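Local structure of Low molecular weight phosphotyrosine protein phosphatase (Vibrio cholerae, 6U1P) at residues G5-V10 with N36-S41; N15-P20 with M51-A56; L45-T50 with N70-V75; Q78-H83 with N107-F112. The protein probably acts as a low molecular weight protein tyrosine phosphatase, removing phosphate from phosphotyrosine residues of proteins. All coordinates share one frame; numbering follows the deposited sequence.

Contact 1: G5-V10 with N36-S41; sequences GLSVLV and NIQVRS
The N36 side-chain amide lies beside G5 at the open end of the strand pair, its OD1 3.1 Å from G5 CA, and the peptide that follows it bonds through N36 O to L6 N. Five N-H...O=C bonds alternate between the strands from there: L6 N and V8 N give to N36 O and Q38 O, Q38 N and R40 N give to L6 O and V8 O, and V10 N bonds to R40 O. L6, V8, V10, I37, V39 and S41 lie on one face of the resulting sheet, with S7, L9, Q38 and R40 on the other. L6 and I37 stand side by side, the leucine CB 3.7 Å from CG1 of the isoleucine. V8 bears on two partners with separate branches: CG2 meets I37 CG2, while CG1, anti to the valine's backbone N (chi1 162°), lies 4.1 Å from V39 CG2. The two strands run parallel, their axes turned 23° against each other, and belong to the beta-alpha-beta unit of strand 6-12, helix 18-32 and strand 37-43, part of the Rossmann-like phosphatase fold. Branched aliphatic residues suit this face: V10 and V39 meet helix 18-32, while V8 and I37 pack on W152 of the second subunit. Packing tightens toward the C-terminal ends, where V10 CG2 sits 3.4 Å from S41 CB. A small serine fits there, and its OG bonds to E23 and N15. On the other face L9 brings CD1 to 3.6 Å from R40 O, and the hydroxyl of S7 bonds to H83.

Contact 2: N15-P20 with M51-A56; sequences NLCRSP and MPDDKA
L16 O receives the backbone hydrogen of D53 at 2.8 Å from D53 N. The bond is nearly straight (171°) and comes in the carbonyl plane on a lone pair. Around the same oxygen gather carbons of the second segment, P52 CB and D53 CB each 3.5 Å away. P52 has no N-H to offer, and D53, the next residue, supplies it. The D53 side chain, with CG anti to its backbone N (chi1 -168°), starts the helix that follows: OD1 takes the hydrogen of K55 N at 2.6 Å, an N-cap bond. Its CB meanwhile touches C17 SG at 3.7 Å, and the small A56 allows its CB to approach C17 CA at 3.9 Å. The rings of P20 and P52 lie against each other, pointing opposite ways, P20 CB 4.0 Å from P52 CG, two rigid rings making an apolar contact without polar atoms to satisfy. C17 and R18 close the phosphate-binding loop that begins at C12, the predicted nucleophile; R18 turns away from 51-56 to form a salt bridge with D90. The contact thus sets the N-terminal turn of helix 18-32, which follows strand 6-12, against the start of helix 54-62, with D53 also touching Y127 of helix 126-152.

Contact 3: L45-T50 with N70-V75; sequences LKTGKT and NPVQQV
V72 leans with its whole side chain against the 45-50 loop. CB comes first, 3.6 Å from T50 O and 3.7 Å from K49 O, between two backbone carbonyls. From there the branches part. CG1, placed anti to the valine's backbone N (chi1 174°), reaches T47 CG2 at 3.5 Å, methyl against methyl, the two side chains crossing at about a right angle. CG2 turns to the other flank and lies 3.5 Å from T50 O. A short, branched residue suits this spot, since it presents one methyl to a threonine and the other to the backbone. The same T50 O also accepts the N-H of V72 at 2.9 Å, the donor standing 36° above the carbonyl plane. T47 meets the valine with its CG2 methyl, while its OG1 receives a weak bond from K49 N. At the far end, the extended chain of Q74 lays its amide beside the backbone of L45 and K46. NE2 rests 3.6 Å from L45 CA, and its bond goes to T44 O just before the segment; OE1 faces K46 CB at 4.0 Å. A long polar glutamine suits this exposed edge, where its amide can bond to a backbone carbonyl. The two loops run nearly antiparallel, 165° apart, and V72 touches N15 and L16 of the phosphate-binding loop. This is consistent with the loops that border the substrate pocket in low molecular weight tyrosine phosphatases, the one after the second strand being the variable loop at its entrance.

Contact 4: Q78-H83 with N107-F112; sequences QDFIEH and NKLALF
Bends at chi2 (-146°) and chi3 (-106°) carry the K108 side chain across to the C-terminal end of helix 77-82, after CG has set off beside the backbone N. The remaining chain lies alongside backbone oxygens. CD passes 3.6 Å from H83 O, CE comes to 3.2 Å from F80 O, and NZ finishes 2.6 Å from H83 O in a short hydrogen bond, its donor tilted 25° from the carbonyl plane. A second bond from NZ to I81 O, at 3.4 Å, is weak. Lysine is suited to the position because its chain is long enough to cross from the 107-112 segment to the helix end, and its ammonium can serve more than one carbonyl. Beside it the packing turns apolar: L109 CD1 comes obliquely against the F80 ring, 4.4 Å from CD1 of the phenylalanine, and both residues continue into the side of helix 91-100, F80 on I100 and L109 on L98. H83, the first residue to leave the helix, gives its carbonyl to K108 while its ring is held elsewhere: ND1 bonds to S7 OG in strand 6-12, NE2 makes a weak bond to D79 OD1, and D79 CB lies at the ring edge. Among the carbonyls at the C-terminus of a helix, where partial negative charge gathers, the lysine ammonium would probably be favoured in its charged form.

Overall arrangement
Contacts 1, 2 and 4 are partly buried, while contact 3 lies at the surface. Contact 1 is the regular part of the set, two parallel strands joined by backbone bonds with apolar packing on one face. Contact 4 lies on the same side of the chain and reaches the same sheet, but relies on one lysine and a small apolar patch; S7 and H83 link contacts 1 and 4 by a hydrogen bond. Contact 2 joins two helix starts at the phosphate-binding loop, contact 3 two irregular loops; each has a single backbone bond across it. N15 ties contacts 1, 2 and 3 together by bonds to S41 and Q73. Contacts 1 and 2 also meet the second subunit, whereas contact 3 does not.

Contact 1: G5-V10 with N36-S41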
loop_
_atom_site.group_PDB
_atom_site.type_symbol
_atom_site.label_atom_id
_atom_site.label_comp_id
_atom_site.label_asym_id
_atom_site.label_seq_id
_atom_site.Cartn_x
_atom_site.Cartn_y
_atom_site.Cartn_z
ATOM N N GLY B 5 20.393 21.109 -22.753
ATOM C CA GLY B 5 20.946 20.660 -21.489
ATOM C C GLY B 5 21.099 19.156 -21.354
ATOM O O GLY B 5 20.890 18.407 -22.309
ATOM N N LEU B 6 21.431 18.715 -20.145
ATOM C CA LEU B 6 21.597 17.297 -19.863
ATOM C C LEU B 6 20.241 16.617 -19.700
ATOM O O LEU B 6 19.266 17.226 -19.247
ATOM C CB LEU B 6 22.444 17.098 -18.606
ATOM C CG LEU B 6 23.080 15.723 -18.385
ATOM C CD1 LEU B 6 24.419 15.617 -19.102
ATOM C CD2 LEU B 6 23.242 15.450 -16.898
ATOM N N SER B 7 20.191 15.337 -20.064
ATOM C CA SER B 7 18.964 14.556 -20.023
ATOM C C SER B 7 19.189 13.312 -19.171
ATOM O O SER B 7 20.130 12.544 -19.411
ATOM C CB SER B 7 18.520 14.172 -21.435
ATOM O OG SER B 7 17.246 13.543 -21.413
ATOM N N VAL B 8 18.343 13.137 -18.156
ATOM C CA VAL B 8 18.460 12.044 -17.199
ATOM C C VAL B 8 17.132 11.300 -17.173
ATOM O O VAL B 8 16.070 11.920 -17.066
ATOM C CB VAL B 8 18.831 12.576 -15.797
ATOM C CG1 VAL B 8 18.534 11.561 -14.714
ATOM C CG2 VAL B 8 20.284 12.973 -15.761
ATOM N N LEU B 9 17.188 9.978 -17.250
ATOM C CA LEU B 9 16.001 9.148 -17.123
ATOM C C LEU B 9 16.150 8.229 -15.912
ATOM O O LEU B 9 17.229 7.677 -15.676
ATOM C CB LEU B 9 15.791 8.356 -18.406
ATOM C CG LEU B 9 14.687 7.311 -18.378
ATOM C CD1 LEU B 9 13.330 7.970 -18.255
ATOM C CD2 LEU B 9 14.796 6.441 -19.635
ATOM N N VAL B 10 15.078 8.085 -15.126
ATOM C CA VAL B 10 15.045 7.196 -13.961
ATOM C C VAL B 10 13.962 6.140 -14.178
ATOM O O VAL B 10 12.858 6.451 -14.640
ATOM C CB VAL B 10 14.785 7.962 -12.636
ATOM C CG1 VAL B 10 15.990 8.774 -12.212
ATOM C CG2 VAL B 10 13.611 8.899 -12.780
ATOM N N ASN B 36 21.203 23.066 -15.512
ATOM C CA ASN B 36 20.492 22.869 -16.771
ATOM C C ASN B 36 20.459 21.380 -17.114
ATOM O O ASN B 36 21.111 20.889 -18.040
ATOM C CB ASN B 36 21.133 23.703 -17.877
ATOM C CG ASN B 36 20.448 23.514 -19.203
ATOM O OD1 ASN B 36 21.093 23.464 -20.244
ATOM N ND2 ASN B 36 19.130 23.377 -19.171
ATOM N N ILE B 37 19.677 20.658 -16.321
ATOM C CA ILE B 37 19.480 19.224 -16.489
ATOM C C ILE B 37 17.985 18.948 -16.426
ATOM O O ILE B 37 17.318 19.370 -15.476
ATOM C CB ILE B 37 20.204 18.413 -15.397
ATOM C CG1 ILE B 37 21.710 18.703 -15.388
ATOM C CG2 ILE B 37 19.922 16.924 -15.582
ATOM C CD1 ILE B 37 22.413 18.278 -14.102
ATOM N N GLN B 38 17.464 18.214 -17.405
ATOM C CA GLN B 38 16.077 17.789 -17.311
ATOM C C GLN B 38 16.017 16.300 -16.993
ATOM O O GLN B 38 16.961 15.538 -17.245
ATOM C CB GLN B 38 15.269 18.133 -18.568
ATOM C CG GLN B 38 15.829 17.657 -19.883
ATOM C CD GLN B 38 14.845 17.895 -21.024
ATOM O OE1 GLN B 38 13.915 18.697 -20.895
ATOM N NE2 GLN B 38 15.046 17.200 -22.146
ATOM N N VAL B 39 14.904 15.903 -16.385
ATOM C CA VAL B 39 14.767 14.559 -15.854
ATOM C C VAL B 39 13.376 14.035 -16.183
ATOM O O VAL B 39 12.392 14.772 -16.118
ATOM C CB VAL B 39 15.058 14.551 -14.331
ATOM C CG1 VAL B 39 14.209 15.580 -13.605
ATOM C CG2 VAL B 39 14.852 13.150 -13.734
ATOM N N ARG B 40 13.300 12.759 -16.543
ATOM C CA ARG B 40 12.039 12.038 -16.674
ATOM C C ARG B 40 12.193 10.671 -16.023
ATOM O O ARG B 40 13.272 10.289 -15.549
ATOM C CB ARG B 40 11.581 11.818 -18.124
ATOM C CG ARG B 40 11.540 13.041 -18.984
ATOM C CD ARG B 40 10.589 14.087 -18.437
ATOM N NE ARG B 40 11.345 15.319 -18.248
ATOM C CZ ARG B 40 10.827 16.536 -18.118
ATOM N NH1 ARG B 40 9.515 16.727 -18.125
ATOM N NH2 ARG B 40 11.644 17.566 -17.965
ATOM N N SER B 41 11.094 9.933 -16.019
ATOM C CA SER B 41 11.033 8.614 -15.427
ATOM C C SER B 41 10.222 7.703 -16.339
ATOM O O SER B 41 9.441 8.161 -17.179
ATOM C CB SER B 41 10.418 8.649 -14.024
ATOM O OG SER B 41 9.062 9.019 -14.093
#

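Contact 2: N15-P20 with M51-A56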
loop_
_atom_site.group_PDB
_atom_site.type_symbol
_atom_site.label_atom_id
_atom_site.label_comp_id
_atom_site.label_asym_id
_atom_site.label_seq_id
_atom_site.Cartn_x
_atom_site.Cartn_y
_atom_site.Cartn_z
ATOM N N ASN B 15 6.876 2.350 -13.179
ATOM C CA ASN B 15 6.831 3.808 -13.204
ATOM C C ASN B 15 5.712 4.332 -12.313
ATOM O O ASN B 15 5.109 5.362 -12.609
ATOM C CB ASN B 15 6.670 4.332 -14.639
ATOM C CG ASN B 15 7.038 5.812 -14.795
ATOM O OD1 ASN B 15 6.371 6.547 -15.529
ATOM N ND2 ASN B 15 8.125 6.241 -14.145
ATOM N N LEU B 16 5.405 3.622 -11.224
ATOM C CA LEU B 16 4.306 4.016 -10.353
ATOM C C LEU B 16 4.740 4.654 -9.039
ATOM O O LEU B 16 3.983 5.460 -8.486
ATOM C CB LEU B 16 3.414 2.805 -10.026
ATOM C CG LEU B 16 2.766 2.084 -11.218
ATOM C CD1 LEU B 16 1.799 0.954 -10.786
ATOM C CD2 LEU B 16 2.056 3.104 -12.110
ATOM N N CYS B 17 5.910 4.295 -8.504
ATOM C CA CYS B 17 6.290 4.743 -7.170
ATOM C C CYS B 17 7.708 5.320 -7.157
ATOM O O CYS B 17 7.888 6.550 -7.101
ATOM C CB CYS B 17 6.175 3.582 -6.166
ATOM S SG CYS B 17 4.482 2.842 -6.004
ATOM N N ARG B 18 8.701 4.422 -7.215
ATOM C CA ARG B 18 10.102 4.777 -7.029
ATOM C C ARG B 18 10.593 5.773 -8.081
ATOM O O ARG B 18 11.116 6.842 -7.740
ATOM C CB ARG B 18 10.958 3.501 -7.042
ATOM C CG ARG B 18 10.891 2.697 -5.739
ATOM C CD ARG B 18 11.686 1.388 -5.827
ATOM N NE ARG B 18 11.099 0.494 -6.814
ATOM C CZ ARG B 18 11.616 -0.668 -7.191
ATOM N NH1 ARG B 18 12.756 -1.107 -6.651
ATOM N NH2 ARG B 18 10.976 -1.393 -8.105
ATOM N N SER B 19 10.478 5.425 -9.370
ATOM C CA SER B 19 11.078 6.328 -10.356
ATOM C C SER B 19 10.337 7.675 -10.412
ATOM O O SER B 19 11.005 8.711 -10.535
ATOM C CB SER B 19 11.200 5.670 -11.746
ATOM O OG SER B 19 9.974 5.179 -12.272
ATOM N N PRO B 20 8.995 7.732 -10.302
ATOM C CA PRO B 20 8.348 9.063 -10.248
ATOM C C PRO B 20 8.764 9.865 -9.029
ATOM O O PRO B 20 8.934 11.093 -9.115
ATOM C CB PRO B 20 6.846 8.741 -10.204
ATOM C CG PRO B 20 6.719 7.348 -10.616
ATOM C CD PRO B 20 7.987 6.654 -10.250
ATOM N N MET B 51 -1.443 7.602 -14.126
ATOM C CA MET B 51 -0.795 8.453 -13.141
ATOM C C MET B 51 -0.060 7.600 -12.118
ATOM O O MET B 51 -0.433 6.450 -11.887
ATOM C CB MET B 51 -1.814 9.326 -12.389
ATOM C CG MET B 51 -2.386 10.497 -13.161
ATOM S SD MET B 51 -1.124 11.720 -13.552
ATOM C CE MET B 51 -1.020 11.462 -15.319
ATOM N N PRO B 52 0.956 8.149 -11.469
ATOM C CA PRO B 52 1.670 7.410 -10.415
ATOM C C PRO B 52 0.785 7.140 -9.203
ATOM O O PRO B 52 -0.317 7.666 -9.072
ATOM C CB PRO B 52 2.824 8.347 -10.051
ATOM C CG PRO B 52 3.017 9.201 -11.252
ATOM C CD PRO B 52 1.640 9.401 -11.834
ATOM N N ASP B 53 1.296 6.291 -8.310
ATOM C CA ASP B 53 0.542 5.865 -7.133
ATOM C C ASP B 53 0.295 7.034 -6.190
ATOM O O ASP B 53 1.220 7.778 -5.857
ATOM C CB ASP B 53 1.298 4.756 -6.390
ATOM C CG ASP B 53 0.447 4.057 -5.311
ATOM O OD1 ASP B 53 -0.235 4.724 -4.493
ATOM O OD2 ASP B 53 0.472 2.813 -5.280
ATOM N N ASP B 54 -0.950 7.142 -5.711
ATOM C CA ASP B 54 -1.312 8.184 -4.750
ATOM C C ASP B 54 -0.442 8.135 -3.501
ATOM O O ASP B 54 -0.121 9.181 -2.926
ATOM C CB ASP B 54 -2.788 8.069 -4.367
ATOM C CG ASP B 54 -3.697 8.705 -5.397
ATOM O OD1 ASP B 54 -3.165 9.241 -6.398
ATOM O OD2 ASP B 54 -4.931 8.667 -5.210
ATOM N N LYS B 55 -0.061 6.937 -3.048
ATOM C CA LYS B 55 0.719 6.881 -1.818
ATOM C C LYS B 55 2.150 7.346 -2.042
ATOM O O LYS B 55 2.772 7.909 -1.132
ATOM C CB LYS B 55 0.730 5.464 -1.265
ATOM C CG LYS B 55 -0.621 4.813 -1.127
ATOM C CD LYS B 55 -0.421 3.313 -1.061
ATOM C CE LYS B 55 0.008 2.891 0.337
ATOM N NZ LYS B 55 -1.170 2.596 1.230
ATOM N N ALA B 56 2.674 7.175 -3.255
ATOM C CA ALA B 56 3.944 7.805 -3.581
ATOM C C ALA B 56 3.817 9.316 -3.517
ATOM O O ALA B 56 4.703 10.002 -2.995
ATOM C CB ALA B 56 4.435 7.361 -4.966
#

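Contact 3: L45-T50 with N70-V75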
loop_
_atom_site.group_PDB
_atom_site.type_symbol
_atom_site.label_atom_id
_atom_site.label_comp_id
_atom_site.label_asym_id
_atom_site.label_seq_id
_atom_site.Cartn_x
_atom_site.Cartn_y
_atom_site.Cartn_z
ATOM N N LEU B 45 7.992 -2.169 -17.473
ATOM C CA LEU B 45 6.831 -2.982 -17.824
ATOM C C LEU B 45 5.617 -2.103 -18.101
ATOM O O LEU B 45 5.356 -1.145 -17.368
ATOM C CB LEU B 45 6.548 -4.005 -16.724
ATOM C CG LEU B 45 5.519 -5.120 -16.928
ATOM C CD1 LEU B 45 4.075 -4.694 -16.662
ATOM C CD2 LEU B 45 5.649 -5.649 -18.363
ATOM N N LYS B 46 4.899 -2.418 -19.182
ATOM C CA LYS B 46 3.668 -1.729 -19.558
ATOM C C LYS B 46 2.595 -1.965 -18.504
ATOM O O LYS B 46 2.021 -3.055 -18.424
ATOM C CB LYS B 46 3.179 -2.219 -20.934
ATOM C CG LYS B 46 1.783 -1.762 -21.349
ATOM C CD LYS B 46 0.971 -2.936 -21.915
ATOM C CE LYS B 46 -0.156 -2.463 -22.834
ATOM N NZ LYS B 46 -1.235 -3.477 -23.096
ATOM N N THR B 47 2.268 -0.937 -17.735
ATOM C CA THR B 47 1.157 -1.022 -16.802
ATOM C C THR B 47 -0.082 -0.396 -17.424
ATOM O O THR B 47 -0.017 0.287 -18.448
ATOM C CB THR B 47 1.493 -0.308 -15.485
ATOM O OG1 THR B 47 0.420 -0.482 -14.552
ATOM C CG2 THR B 47 1.690 1.183 -15.719
ATOM N N GLY B 48 -1.224 -0.666 -16.815
ATOM C CA GLY B 48 -2.406 -0.047 -17.360
ATOM C C GLY B 48 -2.652 1.351 -16.854
ATOM O O GLY B 48 -3.580 2.024 -17.314
ATOM N N LYS B 49 -1.809 1.822 -15.941
ATOM C CA LYS B 49 -2.110 3.020 -15.182
ATOM C C LYS B 49 -1.726 4.269 -15.968
ATOM O O LYS B 49 -0.853 4.251 -16.843
ATOM C CB LYS B 49 -1.384 2.996 -13.836
ATOM C CG LYS B 49 -2.167 2.346 -12.707
ATOM C CD LYS B 49 -2.709 3.397 -11.734
ATOM C CE LYS B 49 -1.687 3.741 -10.642
ATOM N NZ LYS B 49 -2.109 4.894 -9.786
ATOM N N THR B 50 -2.385 5.370 -15.628
ATOM C CA THR B 50 -2.151 6.657 -16.271
ATOM C C THR B 50 -1.245 7.564 -15.447
ATOM O O THR B 50 -0.332 8.183 -16.001
ATOM C CB THR B 50 -3.485 7.370 -16.531
ATOM O OG1 THR B 50 -4.278 6.593 -17.439
ATOM C CG2 THR B 50 -3.261 8.775 -17.096
ATOM N N ASN B 70 4.294 13.757 -14.435
ATOM C CA ASN B 70 4.052 13.299 -15.784
ATOM C C ASN B 70 3.274 11.984 -15.805
ATOM O O ASN B 70 3.287 11.225 -14.834
ATOM C CB ASN B 70 5.374 13.157 -16.509
ATOM C CG ASN B 70 5.938 14.511 -16.894
ATOM O OD1 ASN B 70 5.354 15.209 -17.718
ATOM N ND2 ASN B 70 7.025 14.921 -16.242
ATOM N N PRO B 71 2.559 11.724 -16.893
ATOM C CA PRO B 71 1.922 10.417 -17.067
ATOM C C PRO B 71 2.949 9.302 -17.006
ATOM O O PRO B 71 4.119 9.488 -17.340
ATOM C CB PRO B 71 1.296 10.507 -18.465
ATOM C CG PRO B 71 1.149 11.977 -18.734
ATOM C CD PRO B 71 2.318 12.615 -18.039
ATOM N N VAL B 72 2.490 8.152 -16.512
ATOM C CA VAL B 72 3.252 6.911 -16.560
ATOM C C VAL B 72 3.678 6.602 -17.995
ATOM O O VAL B 72 2.878 6.713 -18.934
ATOM C CB VAL B 72 2.386 5.770 -15.988
ATOM C CG1 VAL B 72 3.088 4.404 -16.165
ATOM C CG2 VAL B 72 2.020 6.044 -14.527
ATOM N N GLN B 73 4.922 6.146 -18.166
ATOM C CA GLN B 73 5.342 5.708 -19.492
ATOM C C GLN B 73 6.359 4.579 -19.387
ATOM O O GLN B 73 7.136 4.503 -18.431
ATOM C CB GLN B 73 5.931 6.867 -20.308
ATOM C CG GLN B 73 6.983 7.631 -19.556
ATOM C CD GLN B 73 7.780 8.575 -20.445
ATOM O OE1 GLN B 73 7.300 9.015 -21.500
ATOM N NE2 GLN B 73 9.011 8.884 -20.027
ATOM N N GLN B 74 6.362 3.718 -20.395
ATOM C CA GLN B 74 7.357 2.663 -20.474
ATOM C C GLN B 74 8.585 3.150 -21.242
ATOM O O GLN B 74 8.497 4.014 -22.119
ATOM C CB GLN B 74 6.786 1.410 -21.130
ATOM C CG GLN B 74 7.755 0.225 -21.110
ATOM C CD GLN B 74 7.195 -1.021 -21.791
ATOM O OE1 GLN B 74 6.513 -0.930 -22.805
ATOM N NE2 GLN B 74 7.495 -2.193 -21.233
ATOM N N VAL B 75 9.746 2.602 -20.876
ATOM C CA VAL B 75 10.978 2.930 -21.580
ATOM C C VAL B 75 10.872 2.504 -23.046
ATOM O O VAL B 75 10.191 1.526 -23.392
ATOM C CB VAL B 75 12.188 2.266 -20.899
ATOM C CG1 VAL B 75 12.118 0.753 -21.022
ATOM C CG2 VAL B 75 13.484 2.780 -21.499
#

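Contact 4: Q78-H83 with N107-F112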
loop_
_atom_site.group_PDB
_atom_site.type_symbol
_atom_site.label_atom_id
_atom_site.label_comp_id
_atom_site.label_asym_id
_atom_site.label_seq_id
_atom_site.Cartn_x
_atom_site.Cartn_y
_atom_site.Cartn_z
ATOM N N GLN B 78 14.344 4.925 -28.183
ATOM C CA GLN B 78 14.844 6.293 -28.282
ATOM C C GLN B 78 15.368 6.815 -26.949
ATOM O O GLN B 78 16.229 7.704 -26.927
ATOM C CB GLN B 78 13.751 7.217 -28.813
ATOM C CG GLN B 78 14.284 8.487 -29.457
ATOM C CD GLN B 78 15.073 8.212 -30.723
ATOM O OE1 GLN B 78 15.053 7.105 -31.252
ATOM N NE2 GLN B 78 15.776 9.223 -31.213
ATOM N N ASP B 79 14.853 6.292 -25.833
ATOM C CA ASP B 79 15.330 6.720 -24.522
ATOM C C ASP B 79 16.821 6.428 -24.351
ATOM O O ASP B 79 17.549 7.229 -23.748
ATOM C CB ASP B 79 14.516 6.042 -23.416
ATOM C CG ASP B 79 13.102 6.617 -23.278
ATOM O OD1 ASP B 79 12.907 7.836 -23.480
ATOM O OD2 ASP B 79 12.178 5.841 -22.968
ATOM N N PHE B 80 17.292 5.281 -24.859
ATOM C CA PHE B 80 18.713 4.944 -24.747
ATOM C C PHE B 80 19.596 5.875 -25.574
ATOM O O PHE B 80 20.771 6.069 -25.242
ATOM C CB PHE B 80 18.955 3.499 -25.178
ATOM C CG PHE B 80 18.199 2.489 -24.361
ATOM C CD1 PHE B 80 18.440 2.363 -23.000
ATOM C CD2 PHE B 80 17.256 1.660 -24.953
ATOM C CE1 PHE B 80 17.745 1.432 -22.242
ATOM C CE2 PHE B 80 16.559 0.733 -24.207
ATOM C CZ PHE B 80 16.798 0.621 -22.845
ATOM N N ILE B 81 19.057 6.458 -26.639
ATOM C CA ILE B 81 19.820 7.396 -27.450
ATOM C C ILE B 81 19.675 8.817 -26.932
ATOM O O ILE B 81 20.669 9.532 -26.763
ATOM C CB ILE B 81 19.368 7.304 -28.923
ATOM C CG1 ILE B 81 19.389 5.850 -29.414
ATOM C CG2 ILE B 81 20.222 8.208 -29.796
ATOM C CD1 ILE B 81 18.443 5.583 -30.560
ATOM N N GLU B 82 18.440 9.230 -26.639
ATOM C CA GLU B 82 18.178 10.636 -26.353
ATOM C C GLU B 82 18.712 11.055 -24.989
ATOM O O GLU B 82 19.089 12.222 -24.808
ATOM C CB GLU B 82 16.677 10.915 -26.456
ATOM C CG GLU B 82 16.299 12.394 -26.381
ATOM C CD GLU B 82 16.064 13.030 -27.755
ATOM O OE1 GLU B 82 15.928 12.290 -28.756
ATOM O OE2 GLU B 82 16.007 14.277 -27.828
ATOM N N HIS B 83 18.776 10.130 -24.031
ATOM C CA HIS B 83 19.122 10.461 -22.655
ATOM C C HIS B 83 20.613 10.277 -22.404
ATOM O O HIS B 83 21.252 9.357 -22.926
ATOM C CB HIS B 83 18.333 9.591 -21.683
ATOM C CG HIS B 83 16.876 9.925 -21.614
ATOM N ND1 HIS B 83 16.412 11.154 -21.198
ATOM C CD2 HIS B 83 15.780 9.186 -21.899
ATOM C CE1 HIS B 83 15.090 11.155 -21.217
ATOM N NE2 HIS B 83 14.681 9.972 -21.638
ATOM N N ASN B 107 26.921 1.918 -21.392
ATOM C CA ASN B 107 27.692 2.603 -20.362
ATOM C C ASN B 107 26.876 3.675 -19.658
ATOM O O ASN B 107 27.307 4.158 -18.606
ATOM C CB ASN B 107 28.945 3.253 -20.958
ATOM C CG ASN B 107 28.641 4.596 -21.618
ATOM O OD1 ASN B 107 27.959 4.665 -22.651
ATOM N ND2 ASN B 107 29.124 5.674 -21.006
ATOM N N LYS B 108 25.727 4.062 -20.214
ATOM C CA LYS B 108 24.864 5.057 -19.585
ATOM C C LYS B 108 23.979 4.460 -18.498
ATOM O O LYS B 108 23.226 5.204 -17.866
ATOM C CB LYS B 108 23.997 5.761 -20.644
ATOM C CG LYS B 108 24.741 6.061 -21.959
ATOM C CD LYS B 108 24.285 7.367 -22.611
ATOM C CE LYS B 108 23.409 7.145 -23.842
ATOM N NZ LYS B 108 23.076 8.420 -24.570
ATOM N N LEU B 109 24.053 3.151 -18.264
ATOM C CA LEU B 109 23.183 2.463 -17.321
ATOM C C LEU B 109 23.885 2.315 -15.979
ATOM O O LEU B 109 25.064 1.955 -15.922
ATOM C CB LEU B 109 22.795 1.081 -17.853
ATOM C CG LEU B 109 21.542 0.965 -18.720
ATOM C CD1 LEU B 109 21.450 2.092 -19.737
ATOM C CD2 LEU B 109 21.513 -0.381 -19.417
ATOM N N ALA B 110 23.149 2.568 -14.899
ATOM C CA ALA B 110 23.704 2.456 -13.557
ATOM C C ALA B 110 22.562 2.411 -12.547
ATOM O O ALA B 110 21.427 2.795 -12.848
ATOM C CB ALA B 110 24.668 3.607 -13.247
ATOM N N LEU B 111 22.872 1.912 -11.348
ATOM C CA LEU B 111 21.899 1.895 -10.265
ATOM C C LEU B 111 21.753 3.284 -9.653
ATOM O O LEU B 111 22.734 4.027 -9.521
ATOM C CB LEU B 111 22.297 0.860 -9.210
ATOM C CG LEU B 111 22.191 -0.589 -9.713
ATOM C CD1 LEU B 111 22.996 -1.587 -8.881
ATOM C CD2 LEU B 111 20.729 -1.007 -9.770
ATOM N N PHE B 112 20.509 3.630 -9.298
ATOM C CA PHE B 112 20.198 4.960 -8.772
ATOM C C PHE B 112 21.040 5.296 -7.552
ATOM O O PHE B 112 21.467 6.447 -7.388
ATOM C CB PHE B 112 18.717 5.064 -8.414
ATOM C CG PHE B 112 18.300 6.433 -7.934
ATOM C CD1 PHE B 112 18.048 7.459 -8.838
ATOM C CD2 PHE B 112 18.149 6.695 -6.578
ATOM C CE1 PHE B 112 17.642 8.723 -8.401
ATOM C CE2 PHE B 112 17.745 7.961 -6.127
ATOM C CZ PHE B 112 17.495 8.977 -7.044
#